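PDB 2I2X: methyltransferase 1 from Methanosarcina barkeri, which catalyses the transfer of the methyl group of methanol to the cob(I)amide carried by its partner protein MtaC, a step of methanogenesis from methanol. Local coordinates for residues A[121-126]-A[160-165]; A[216-221]-A[265-270]; A[271-276]-A[284-289]. One frame throughout, in Å; residues are numbered along the deposited sequence.

Contact 1: A[121-126]-A[160-165]; sequences ALRHTI and LLSVES. With ZN (zinc ion), chain Q; K (potassium ion), chain S.
Arg123 reaches over the neighbouring strand and grips the hydroxyl of Ser162 side-on: NE lies 3.3 Å and NH2 3.2 Å from Ser162 OG, which sits in the guanidinium plane. With CG anti to the backbone N (chi1 173°) and a bend at chi3, the chain first crosses Leu160, whose CD1 is 4.0 Å from Arg123 CB, before its head turns to the serine. Ser162 OG is held from a second direction by the carbonyl of Gly216, and Arg123 NH1 forms a salt bridge with Glu42, so the buried charge has an acidic partner. Further along the same face, the methyl CG2 of Thr125 rests against the backbone of Val163 and against CG of Glu164, while its hydroxyl bonds to Glu84.

Beneath these side chains the backbones pair in parallel. Leu160 N binds Leu122 O, and Leu160 O then receives His124 N at 3.1 Å; Ser162 repeats the pattern between His124 O and Ile126 N. Past the bond of Ile126 N to Ser162 O, a water links the two backbones, donating to Ile126 O and accepting from Glu164 N. The bent chain of Glu164 sends its carboxylate to two metals: OE1 binds the zinc ion at 2.1 Å and OE2 the potassium ion at 2.4 Å. Cys220 and Cys269 also bind the zinc, Glu86 and Glu313 the potassium. Neighbouring parallel strands joined through helix 143-155 form a beta-alpha-beta unit of the TIM barrel, with metal ligands at the C-terminal ends of the strands, where such barrels carry their active sites.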
loop_
_atom_site.group_PDB
_atom_site.type_symbol
_atom_site.label_atom_id
_atom_site.label_comp_id
_atom_site.label_asym_id
_atom_site.label_seq_id
_atom_site.Cartn_x
_atom_site.Cartn_y
_atom_site.Cartn_z
ATOM N N ALA A 121 -20.808 -3.095 6.928
ATOM C CA ALA A 121 -21.853 -3.008 5.905
ATOM C C ALA A 121 -21.206 -3.359 4.593
ATOM O O ALA A 121 -20.000 -3.217 4.432
ATOM C CB ALA A 121 -22.497 -1.591 5.855
ATOM N N LEU A 122 -21.995 -3.879 3.673
ATOM C CA LEU A 122 -21.476 -4.290 2.400
ATOM C C LEU A 122 -22.028 -3.416 1.252
ATOM O O LEU A 122 -23.220 -3.248 1.093
ATOM C CB LEU A 122 -21.778 -5.774 2.184
ATOM C CG LEU A 122 -21.399 -6.341 0.812
ATOM C CD1 LEU A 122 -19.895 -6.273 0.601
ATOM C CD2 LEU A 122 -21.939 -7.749 0.616
ATOM N N ARG A 123 -21.141 -2.862 0.455
ATOM C CA ARG A 123 -21.554 -2.066 -0.660
ATOM C C ARG A 123 -21.202 -2.812 -1.915
ATOM O O ARG A 123 -20.058 -3.268 -2.065
ATOM C CB ARG A 123 -20.814 -0.764 -0.644
ATOM C CG ARG A 123 -21.036 0.093 -1.863
ATOM C CD ARG A 123 -20.139 1.285 -1.674
ATOM N NE ARG A 123 -20.782 2.489 -2.082
ATOM C CZ ARG A 123 -20.695 3.646 -1.452
ATOM N NH1 ARG A 123 -19.977 3.799 -0.352
ATOM N NH2 ARG A 123 -21.354 4.670 -1.959
ATOM N N HIS A 124 -22.194 -2.943 -2.797
ATOM C CA HIS A 124 -22.001 -3.485 -4.114
ATOM C C HIS A 124 -22.226 -2.373 -5.096
ATOM O O HIS A 124 -23.226 -1.664 -5.021
ATOM C CB HIS A 124 -22.989 -4.618 -4.386
ATOM C CG HIS A 124 -22.382 -5.979 -4.272
ATOM N ND1 HIS A 124 -21.548 -6.342 -3.229
ATOM C CD2 HIS A 124 -22.460 -7.057 -5.082
ATOM C CE1 HIS A 124 -21.160 -7.593 -3.395
ATOM N NE2 HIS A 124 -21.683 -8.042 -4.521
ATOM N N THR A 125 -21.276 -2.230 -6.010
ATOM C CA THR A 125 -21.316 -1.255 -7.080
ATOM C C THR A 125 -21.478 -2.019 -8.404
ATOM O O THR A 125 -20.514 -2.616 -8.930
ATOM C CB THR A 125 -20.011 -0.440 -7.086
ATOM O OG1 THR A 125 -19.893 0.241 -5.845
ATOM C CG2 THR A 125 -19.961 0.583 -8.257
ATOM N N ILE A 126 -22.713 -2.004 -8.928
ATOM C CA ILE A 126 -23.064 -2.678 -10.159
ATOM C C ILE A 126 -22.248 -2.022 -11.268
ATOM O O ILE A 126 -21.924 -0.836 -11.193
ATOM C CB ILE A 126 -24.604 -2.573 -10.372
ATOM C CG1 ILE A 126 -25.348 -3.603 -9.502
ATOM C CG2 ILE A 126 -25.042 -2.802 -11.857
ATOM C CD1 ILE A 126 -24.960 -3.646 -8.032
ATOM N N LEU A 160 -25.532 -1.418 0.579
ATOM C CA LEU A 160 -25.524 -0.137 -0.133
ATOM C C LEU A 160 -25.432 -0.427 -1.614
ATOM O O LEU A 160 -24.752 -1.378 -2.032
ATOM C CB LEU A 160 -24.363 0.760 0.328
ATOM C CG LEU A 160 -24.113 0.828 1.855
ATOM C CD1 LEU A 160 -22.703 1.305 2.182
ATOM C CD2 LEU A 160 -25.098 1.666 2.621
ATOM N N LEU A 161 -26.112 0.380 -2.417
ATOM C CA LEU A 161 -26.139 0.180 -3.859
ATOM C C LEU A 161 -25.581 1.403 -4.570
ATOM O O LEU A 161 -25.972 2.521 -4.253
ATOM C CB LEU A 161 -27.578 -0.087 -4.335
ATOM C CG LEU A 161 -28.373 -1.209 -3.657
ATOM C CD1 LEU A 161 -29.792 -1.276 -4.204
ATOM C CD2 LEU A 161 -27.674 -2.565 -3.815
ATOM N N SER A 162 -24.692 1.191 -5.533
ATOM C CA SER A 162 -24.040 2.270 -6.245
ATOM C C SER A 162 -23.769 1.814 -7.668
ATOM O O SER A 162 -23.881 0.613 -7.977
ATOM C CB SER A 162 -22.692 2.560 -5.595
ATOM O OG SER A 162 -22.797 3.454 -4.504
ATOM N N VAL A 163 -23.391 2.767 -8.519
ATOM C CA VAL A 163 -22.903 2.485 -9.867
ATOM C C VAL A 163 -22.041 3.667 -10.230
ATOM O O VAL A 163 -22.240 4.748 -9.701
ATOM C CB VAL A 163 -24.063 2.349 -10.935
ATOM C CG1 VAL A 163 -25.046 3.483 -10.842
ATOM C CG2 VAL A 163 -23.495 2.296 -12.365
ATOM N N GLU A 164 -21.090 3.459 -11.122
ATOM C CA GLU A 164 -20.395 4.567 -11.762
ATOM C C GLU A 164 -20.974 4.704 -13.168
ATOM O O GLU A 164 -20.524 4.025 -14.087
ATOM C CB GLU A 164 -18.907 4.265 -11.876
ATOM C CG GLU A 164 -18.398 3.478 -10.726
ATOM C CD GLU A 164 -16.994 3.866 -10.330
ATOM O OE1 GLU A 164 -16.357 4.666 -11.028
ATOM O OE2 GLU A 164 -16.499 3.359 -9.307
ATOM N N SER A 165 -21.977 5.553 -13.334
ATOM C CA SER A 165 -22.739 5.547 -14.591
ATOM C C SER A 165 -22.117 6.363 -15.736
ATOM O O SER A 165 -21.328 7.265 -15.497
ATOM C CB SER A 165 -24.213 5.869 -14.362
ATOM O OG SER A 165 -24.408 7.127 -13.763
HETATM ZN ZN ZN Q . -14.577 5.424 -10.154
HETATM K K K S . -14.158 2.733 -9.247
HETATM O O HOH W 1 -20.070 0.994 -11.907
#

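Contact 2: A[216-221]-A[265-270]; sequences GDTDCA and PGKDCG. With ZN (zinc ion), chain Q.
Gly216 and Gly266 bring their backbones together, CA to CA 4.5 Å, and from there the segment 216-221 runs past a type I turn spanning Lys267 to Gly270, closed by Gly270 N on Lys267 O. A side chain on Gly216 would press on Gly266 CA, and its absence permits the approach.

The segments are joined above all by zinc. Cys220 SG binds the ion at 2.2 Å and Cys269 SG at 2.4 Å, which brings the two sulfurs to 3.7 Å from each other. A first torsion near trans (chi1 -154°) swings SG of Cys220 toward the zinc. Thr218 fills the angle between the segments, with its methyl CG2 directed at Cys269 SG and at the backbone N of Gly270. The aliphatic part of Lys267 passes beside Gly216 O, CG to O 3.8 Å, then folds at chi2 and chi3 to carry NZ toward the metal centre. There NZ makes salt bridges with Glu84 and, more weakly, with Asp268 OD1, and a hydrogen bond with Glu86.

Behind the first shell, Asp217 OD1 receives the N-H of Thr218 at 2.7 Å through its anti lone pair and also pairs with Arg253; its other oxygen is held by Trp200 and Ser165. These bonds hold the Asp217 carboxylate in place, probably steadying the backbone that leads to Cys220. Ala221, next along the chain, touches the corrinoid. Two cysteine sulfurs, one at the start of helix 220-230 and one in the turn 267-270, form with Glu164 the zinc site of the methanol-activating centre, facing the cobamide.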
loop_
_atom_site.group_PDB
_atom_site.type_symbol
_atom_site.label_atom_id
_atom_site.label_comp_id
_atom_site.label_asym_id
_atom_site.label_seq_id
_atom_site.Cartn_x
_atom_site.Cartn_y
_atom_site.Cartn_z
ATOM N N GLY A 216 -25.520 6.152 -3.943
ATOM C CA GLY A 216 -25.152 7.266 -4.821
ATOM C C GLY A 216 -24.132 6.856 -5.870
ATOM O O GLY A 216 -23.623 5.735 -5.838
ATOM N N ASP A 217 -23.822 7.797 -6.762
ATOM C CA ASP A 217 -23.086 7.612 -8.033
ATOM C C ASP A 217 -21.775 8.415 -7.948
ATOM O O ASP A 217 -21.382 8.846 -6.868
ATOM C CB ASP A 217 -23.962 8.202 -9.156
ATOM C CG ASP A 217 -23.728 7.566 -10.514
ATOM O OD1 ASP A 217 -22.596 7.585 -11.033
ATOM O OD2 ASP A 217 -24.716 7.083 -11.098
ATOM N N THR A 218 -21.123 8.646 -9.080
ATOM C CA THR A 218 -19.837 9.371 -9.143
ATOM C C THR A 218 -19.646 9.739 -10.556
ATOM O O THR A 218 -19.803 8.883 -11.447
ATOM C CB THR A 218 -18.612 8.422 -9.120
ATOM O OG1 THR A 218 -18.703 7.510 -8.063
ATOM C CG2 THR A 218 -17.348 9.156 -9.006
ATOM N N ASP A 219 -19.148 10.945 -10.761
ATOM C CA ASP A 219 -18.753 11.303 -12.095
ATOM C C ASP A 219 -17.428 10.745 -12.588
ATOM O O ASP A 219 -16.751 11.410 -13.397
ATOM C CB ASP A 219 -18.756 12.786 -12.300
ATOM C CG ASP A 219 -19.028 13.140 -13.728
ATOM O OD1 ASP A 219 -19.909 12.476 -14.342
ATOM O OD2 ASP A 219 -18.354 14.061 -14.239
ATOM N N CYS A 220 -17.066 9.545 -12.128
ATOM C CA CYS A 220 -15.792 8.919 -12.477
ATOM C C CYS A 220 -15.503 8.905 -13.972
ATOM O O CYS A 220 -14.400 9.221 -14.409
ATOM C CB CYS A 220 -15.757 7.484 -12.002
ATOM S SG CYS A 220 -14.021 6.925 -11.700
ATOM N N ALA A 221 -16.528 8.554 -14.748
ATOM C CA ALA A 221 -16.402 8.371 -16.185
ATOM C C ALA A 221 -16.086 9.674 -16.916
ATOM O O ALA A 221 -15.678 9.635 -18.073
ATOM C CB ALA A 221 -17.650 7.694 -16.752
ATOM N N PRO A 265 -24.147 6.913 1.583
ATOM C CA PRO A 265 -22.962 7.692 1.246
ATOM C C PRO A 265 -22.591 7.587 -0.219
ATOM O O PRO A 265 -22.632 6.504 -0.778
ATOM C CB PRO A 265 -21.871 7.052 2.108
ATOM C CG PRO A 265 -22.352 5.625 2.348
ATOM C CD PRO A 265 -23.846 5.699 2.365
ATOM N N GLY A 266 -22.235 8.708 -0.842
ATOM C CA GLY A 266 -21.782 8.692 -2.223
ATOM C C GLY A 266 -20.501 7.908 -2.406
ATOM O O GLY A 266 -19.717 7.747 -1.480
ATOM N N LYS A 267 -20.283 7.433 -3.618
ATOM C CA LYS A 267 -19.056 6.744 -3.999
ATOM C C LYS A 267 -17.788 7.510 -3.781
ATOM O O LYS A 267 -17.696 8.684 -4.084
ATOM C CB LYS A 267 -19.104 6.366 -5.477
ATOM C CG LYS A 267 -19.883 5.088 -5.731
ATOM C CD LYS A 267 -18.970 3.913 -5.569
ATOM C CE LYS A 267 -18.000 3.847 -6.722
ATOM N NZ LYS A 267 -16.921 2.905 -6.374
ATOM N N ASP A 268 -16.792 6.764 -3.312
ATOM C CA ASP A 268 -15.453 7.244 -2.990
ATOM C C ASP A 268 -14.786 8.098 -4.061
ATOM O O ASP A 268 -14.197 9.133 -3.758
ATOM C CB ASP A 268 -14.564 6.048 -2.627
ATOM C CG ASP A 268 -14.546 4.979 -3.703
ATOM O OD1 ASP A 268 -15.224 5.144 -4.748
ATOM O OD2 ASP A 268 -13.837 3.971 -3.521
ATOM N N CYS A 269 -14.860 7.671 -5.309
ATOM C CA CYS A 269 -14.174 8.398 -6.378
ATOM C C CYS A 269 -14.918 9.672 -6.810
ATOM O O CYS A 269 -14.459 10.403 -7.714
ATOM C CB CYS A 269 -13.892 7.489 -7.578
ATOM S SG CYS A 269 -15.358 6.710 -8.295
ATOM N N GLY A 270 -16.028 9.944 -6.136
ATOM C CA GLY A 270 -16.766 11.205 -6.298
ATOM C C GLY A 270 -16.086 12.321 -5.523
ATOM O O GLY A 270 -16.569 12.759 -4.477
HETATM ZN ZN ZN Q . -14.577 5.424 -10.154
#

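Contact 3: A[271-276]-A[284-289]; sequences YENIIV and MTMEGK
Asn273, near the start of helix 273-280, lies against strand 285-287, an element of the TIM barrel wall, and makes the polar bond of this helix-to-strand packing. Its ND2 donates to Thr285 O at 3.3 Å, with the donor in the carbonyl plane and the oxygen close to the amide plane; Lys267 O is a second, weak acceptor of the same nitrogen.

Van der Waals packing comes from two methionines, both bent at chi2 and chi3. Met284 crosses the asparagine, CB and CG against Asn273 CB and SD 3.6 Å from Asn273 CG, and ends in an apolar contact, its CE 3.7 Å from Val276 CG1. Met286 places SD 3.7 Å from Asn273 CB on its way to the backbone of Tyr271, whose carbonyl O lies 3.5 Å from the methyl CE.

Aromatic and acidic groups meet at the far end of the contact. Tyr271 and Glu287 cross at about a right angle, ring and carboxylate planes 79° apart. Their polar ends are held elsewhere, Tyr271 OH by Asp297 and Glu287 OE2 by His295. Between the two residues, Tyr271 CE2 comes to 3.3 Å from the backbone oxygen of Glu287.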
loop_
_atom_site.group_PDB
_atom_site.type_symbol
_atom_site.label_atom_id
_atom_site.label_comp_id
_atom_site.label_asym_id
_atom_site.label_seq_id
_atom_site.Cartn_x
_atom_site.Cartn_y
_atom_site.Cartn_z
ATOM N N TYR A 271 -14.957 12.812 -6.024
ATOM C CA TYR A 271 -14.317 13.913 -5.352
ATOM C C TYR A 271 -15.222 15.129 -5.222
ATOM O O TYR A 271 -15.046 15.930 -4.299
ATOM C CB TYR A 271 -13.072 14.294 -6.101
ATOM C CG TYR A 271 -11.899 13.338 -5.942
ATOM C CD1 TYR A 271 -11.802 12.201 -6.724
ATOM C CD2 TYR A 271 -10.855 13.620 -5.052
ATOM C CE1 TYR A 271 -10.716 11.360 -6.631
ATOM C CE2 TYR A 271 -9.769 12.772 -4.936
ATOM C CZ TYR A 271 -9.699 11.637 -5.741
ATOM O OH TYR A 271 -8.608 10.772 -5.677
ATOM N N GLU A 272 -16.165 15.289 -6.159
ATOM C CA GLU A 272 -17.126 16.366 -6.094
ATOM C C GLU A 272 -18.122 16.190 -4.935
ATOM O O GLU A 272 -18.937 17.089 -4.674
ATOM C CB GLU A 272 -17.879 16.495 -7.430
ATOM C CG GLU A 272 -18.874 15.337 -7.796
ATOM C CD GLU A 272 -18.189 14.096 -8.364
ATOM O OE1 GLU A 272 -18.927 13.227 -8.913
ATOM O OE2 GLU A 272 -16.931 13.976 -8.248
ATOM N N ASN A 273 -18.070 15.032 -4.251
ATOM C CA ASN A 273 -18.960 14.764 -3.106
ATOM C C ASN A 273 -18.895 15.843 -2.031
ATOM O O ASN A 273 -19.871 16.044 -1.274
ATOM C CB ASN A 273 -18.697 13.397 -2.475
ATOM C CG ASN A 273 -19.152 12.242 -3.350
ATOM O OD1 ASN A 273 -19.888 12.424 -4.331
ATOM N ND2 ASN A 273 -18.678 11.035 -3.021
ATOM N N ILE A 274 -17.768 16.547 -1.951
ATOM C CA ILE A 274 -17.692 17.615 -0.953
ATOM C C ILE A 274 -18.755 18.713 -1.272
ATOM O O ILE A 274 -19.489 19.194 -0.381
ATOM C CB ILE A 274 -16.252 18.174 -0.774
ATOM C CG1 ILE A 274 -16.217 19.315 0.245
ATOM C CG2 ILE A 274 -15.660 18.649 -2.129
ATOM C CD1 ILE A 274 -16.552 18.946 1.642
ATOM N N ILE A 275 -18.837 19.101 -2.542
ATOM C CA ILE A 275 -19.896 20.016 -2.955
ATOM C C ILE A 275 -21.267 19.403 -2.658
ATOM O O ILE A 275 -22.118 20.073 -2.133
ATOM C CB ILE A 275 -19.760 20.390 -4.429
ATOM C CG1 ILE A 275 -18.429 21.094 -4.663
ATOM C CG2 ILE A 275 -20.877 21.311 -4.843
ATOM C CD1 ILE A 275 -17.934 21.004 -6.073
ATOM N N VAL A 276 -21.451 18.122 -2.953
ATOM C CA VAL A 276 -22.745 17.457 -2.805
ATOM C C VAL A 276 -23.218 17.395 -1.356
ATOM O O VAL A 276 -24.416 17.583 -1.067
ATOM C CB VAL A 276 -22.722 16.034 -3.460
ATOM C CG1 VAL A 276 -23.995 15.268 -3.168
ATOM C CG2 VAL A 276 -22.520 16.136 -4.978
ATOM N N MET A 284 -20.837 11.120 2.719
ATOM C CA MET A 284 -20.075 10.812 1.503
ATOM C C MET A 284 -18.785 10.061 1.837
ATOM O O MET A 284 -18.112 10.370 2.812
ATOM C CB MET A 284 -19.713 12.085 0.756
ATOM C CG MET A 284 -20.896 12.955 0.358
ATOM S SD MET A 284 -21.892 12.269 -1.002
ATOM C CE MET A 284 -23.532 12.796 -0.480
ATOM N N THR A 285 -18.452 9.067 1.016
ATOM C CA THR A 285 -17.126 8.500 1.037
ATOM C C THR A 285 -16.160 9.342 0.212
ATOM O O THR A 285 -16.545 9.918 -0.814
ATOM C CB THR A 285 -17.156 7.087 0.502
ATOM O OG1 THR A 285 -18.160 6.369 1.216
ATOM C CG2 THR A 285 -15.836 6.406 0.717
ATOM N N MET A 286 -14.903 9.404 0.655
ATOM C CA MET A 286 -13.848 10.080 -0.123
ATOM C C MET A 286 -12.633 9.166 -0.243
ATOM O O MET A 286 -12.575 8.114 0.424
ATOM C CB MET A 286 -13.465 11.418 0.508
ATOM C CG MET A 286 -14.648 12.348 0.802
ATOM S SD MET A 286 -15.478 13.070 -0.649
ATOM C CE MET A 286 -14.252 14.234 -1.311
ATOM N N GLU A 287 -11.671 9.560 -1.082
ATOM C CA GLU A 287 -10.413 8.836 -1.249
ATOM C C GLU A 287 -9.320 9.831 -1.586
ATOM O O GLU A 287 -9.549 10.782 -2.345
ATOM C CB GLU A 287 -10.509 7.819 -2.382
ATOM C CG GLU A 287 -10.745 8.444 -3.753
ATOM C CD GLU A 287 -11.144 7.419 -4.792
ATOM O OE1 GLU A 287 -11.967 6.547 -4.464
ATOM O OE2 GLU A 287 -10.617 7.456 -5.921
ATOM N N GLY A 288 -8.129 9.608 -1.045
ATOM C CA GLY A 288 -7.015 10.488 -1.316
ATOM C C GLY A 288 -5.696 9.809 -1.037
ATOM O O GLY A 288 -5.350 8.811 -1.658
ATOM N N LYS A 289 -4.978 10.332 -0.059
ATOM C CA LYS A 289 -3.637 9.842 0.243
ATOM C C LYS A 289 -3.537 8.318 0.432
ATOM O O LYS A 289 -2.467 7.748 0.179
ATOM C CB LYS A 289 -3.070 10.569 1.461
ATOM C CG LYS A 289 -3.608 10.106 2.786
ATOM C CD LYS A 289 -2.717 10.600 3.876
ATOM C CE LYS A 289 -3.418 10.672 5.216
ATOM N NZ LYS A 289 -2.567 11.464 6.184
#

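All three contacts are buried, and contact 2 lies closest to the centre of the chain. Contacts 1 and 3 reach the same parallel barrel sheet from different parts of it: contact 1 pairs two of its strands by backbone bonds, whereas contact 3 sets a helix on the strand 285-287 with sulfur and aliphatic packing. Contact 2 is mostly loop and turn around the start of helix 220-230; its two segments share no hydrogen bonds and meet through zinc and side-chain packing. Contacts 1 and 2 share the zinc ion and touch side by side. Contact 3 continues from contact 2 along the chain, and Gly266 O and Thr285 N tie them.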